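Local atomic coordinates of putative alkaline phosphatase (Pseudomonas fluorescens, PDB entry 4F1V), a protein that binds phosphate with high affinity in the periplasm, probably as the solute-binding component of the PstSACB phosphate importer. Residues 165-170 / 175-180. Sequence-based numbering, arbitrary orientation. Where two conformers were deposited one is given.
Sequences GNFAVT and TSFSGG
F167 and F177 bring their rings together on the buried side of this contact, CD1 of F177 lying 3.5 Å above the plane of the F167 ring, over its centre. The two planes are inclined at 46°. At the edge of the F167 ring, in its plane, sits S176 OG. With OG trans to its own backbone N (chi1 177°), S176 donates a hydrogen bond to A168 O over 2.8 Å, on a lone pair in the carbonyl plane, so that this buried hydroxyl is satisfied by the backbone. Beside the rings the two backbones run antiparallel and meet in a single bridge, F167 and F177 forming its non-hydrogen-bonded pair: S178 N reaches N166 O at 2.9 Å, and A168 N meets S176 O almost straight (176°), though from above that carbonyl's plane. Both segments lie in the long loop between helix 147-159 and strand 186-188 of this PstS-type, venus-flytrap protein, an example of how a loop without regular strands can be held by brief strand-like pairing backed by aromatic rings. F167 also touches L156 and S119. A leucine in place of F167 would probably leave the F177 ring without its flat partner and open a gap beside these helices. N166, A168 and S178 are exposed, and G165 and N166 each adopt two conformers; there the bond from N166 N to S178 OG, roughly 2.9 Å in one conformer, is the polar tie, while the CA–CB bond of N166 points away from 175-180.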
loop_
_atom_site.group_PDB
_atom_site.type_symbol
_atom_site.label_atom_id
_atom_site.label_comp_id
_atom_site.label_asym_id
_atom_site.label_seq_id
_atom_site.Cartn_x
_atom_site.Cartn_y
_atom_site.Cartn_z
ATOM N N GLY A 165 4.505 19.851 -16.953
ATOM C CA GLY A 165 5.306 18.691 -16.601
ATOM C C GLY A 165 4.365 17.545 -16.310
ATOM O O GLY A 165 3.170 17.638 -16.429
ATOM N N ASN A 166 5.236 16.248 -15.849
ATOM C CA ASN A 166 4.634 14.975 -15.683
ATOM C C ASN A 166 4.930 14.353 -14.332
ATOM O O ASN A 166 6.037 14.464 -13.870
ATOM C CB ASN A 166 5.158 13.957 -16.758
ATOM C CG ASN A 166 4.996 14.445 -18.165
ATOM O OD1 ASN A 166 3.953 14.928 -18.467
ATOM N ND2 ASN A 166 6.039 14.403 -18.980
ATOM N N PHE A 167 3.944 13.637 -13.752
ATOM C CA PHE A 167 4.258 12.828 -12.586
ATOM C C PHE A 167 4.695 11.407 -12.985
ATOM O O PHE A 167 3.954 10.709 -13.675
ATOM C CB PHE A 167 3.031 12.668 -11.650
ATOM C CG PHE A 167 2.560 13.944 -10.988
ATOM C CD1 PHE A 167 3.168 14.336 -9.779
ATOM C CD2 PHE A 167 1.572 14.753 -11.511
ATOM C CE1 PHE A 167 2.713 15.462 -9.159
ATOM C CE2 PHE A 167 1.108 15.877 -10.856
ATOM C CZ PHE A 167 1.708 16.266 -9.665
ATOM N N ALA A 168 5.836 10.991 -12.525
ATOM C CA ALA A 168 6.356 9.622 -12.662
ATOM C C ALA A 168 5.822 8.797 -11.490
ATOM O O ALA A 168 5.693 9.254 -10.350
ATOM C CB ALA A 168 7.888 9.641 -12.642
ATOM N N VAL A 169 5.583 7.496 -11.772
ATOM C CA VAL A 169 5.382 6.521 -10.732
ATOM C C VAL A 169 6.654 6.295 -9.960
ATOM O O VAL A 169 7.710 6.003 -10.566
ATOM C CB VAL A 169 4.876 5.193 -11.297
ATOM C CG1 VAL A 169 4.651 4.204 -10.145
ATOM C CG2 VAL A 169 3.607 5.408 -12.116
ATOM N N THR A 170 6.650 6.462 -8.643
ATOM C CA THR A 170 7.853 6.361 -7.826
ATOM C C THR A 170 7.442 6.046 -6.387
ATOM O O THR A 170 6.304 6.248 -5.991
ATOM C CB THR A 170 8.671 7.671 -7.904
ATOM O OG1 THR A 170 9.856 7.517 -7.173
ATOM C CG2 THR A 170 7.880 8.902 -7.454
ATOM N N THR A 175 10.776 13.263 -6.071
ATOM C CA THR A 175 11.230 13.234 -7.491
ATOM C C THR A 175 10.101 12.897 -8.431
ATOM O O THR A 175 10.367 12.679 -9.646
ATOM C CB THR A 175 12.455 12.308 -7.691
ATOM O OG1 THR A 175 12.043 10.987 -7.241
ATOM C CG2 THR A 175 13.612 12.814 -6.897
ATOM N N SER A 176 8.846 12.795 -8.005
ATOM C CA SER A 176 7.791 12.362 -8.899
ATOM C C SER A 176 7.542 13.385 -10.042
ATOM O O SER A 176 7.488 12.977 -11.229
ATOM C CB SER A 176 6.463 12.108 -8.155
ATOM O OG SER A 176 5.450 11.762 -9.041
ATOM N N PHE A 177 7.258 14.641 -9.702
ATOM C CA PHE A 177 6.854 15.623 -10.690
ATOM C C PHE A 177 8.092 16.188 -11.417
ATOM O O PHE A 177 9.016 16.657 -10.754
ATOM C CB PHE A 177 6.061 16.759 -10.026
ATOM C CG PHE A 177 5.387 17.693 -11.035
ATOM C CD1 PHE A 177 4.449 17.196 -11.944
ATOM C CD2 PHE A 177 5.750 19.026 -11.079
ATOM C CE1 PHE A 177 3.869 18.032 -12.885
ATOM C CE2 PHE A 177 5.161 19.888 -12.026
ATOM C CZ PHE A 177 4.272 19.385 -12.954
ATOM N N SER A 178 8.072 16.182 -12.736
ATOM C CA SER A 178 9.216 16.642 -13.470
ATOM C C SER A 178 9.483 18.143 -13.304
ATOM O O SER A 178 10.644 18.556 -13.570
ATOM C CB SER A 178 9.097 16.252 -14.936
ATOM O OG SER A 178 8.036 16.960 -15.508
ATOM N N GLY A 179 8.497 18.909 -12.863
ATOM C CA GLY A 179 8.653 20.349 -12.560
ATOM C C GLY A 179 9.004 20.667 -11.092
ATOM O O GLY A 179 8.968 21.814 -10.757
ATOM N N GLY A 180 9.338 19.643 -10.314
ATOM C CA GLY A 180 9.705 19.842 -8.951
ATOM C C GLY A 180 8.579 19.816 -7.957
ATOM O O GLY A 180 7.393 19.805 -8.276
#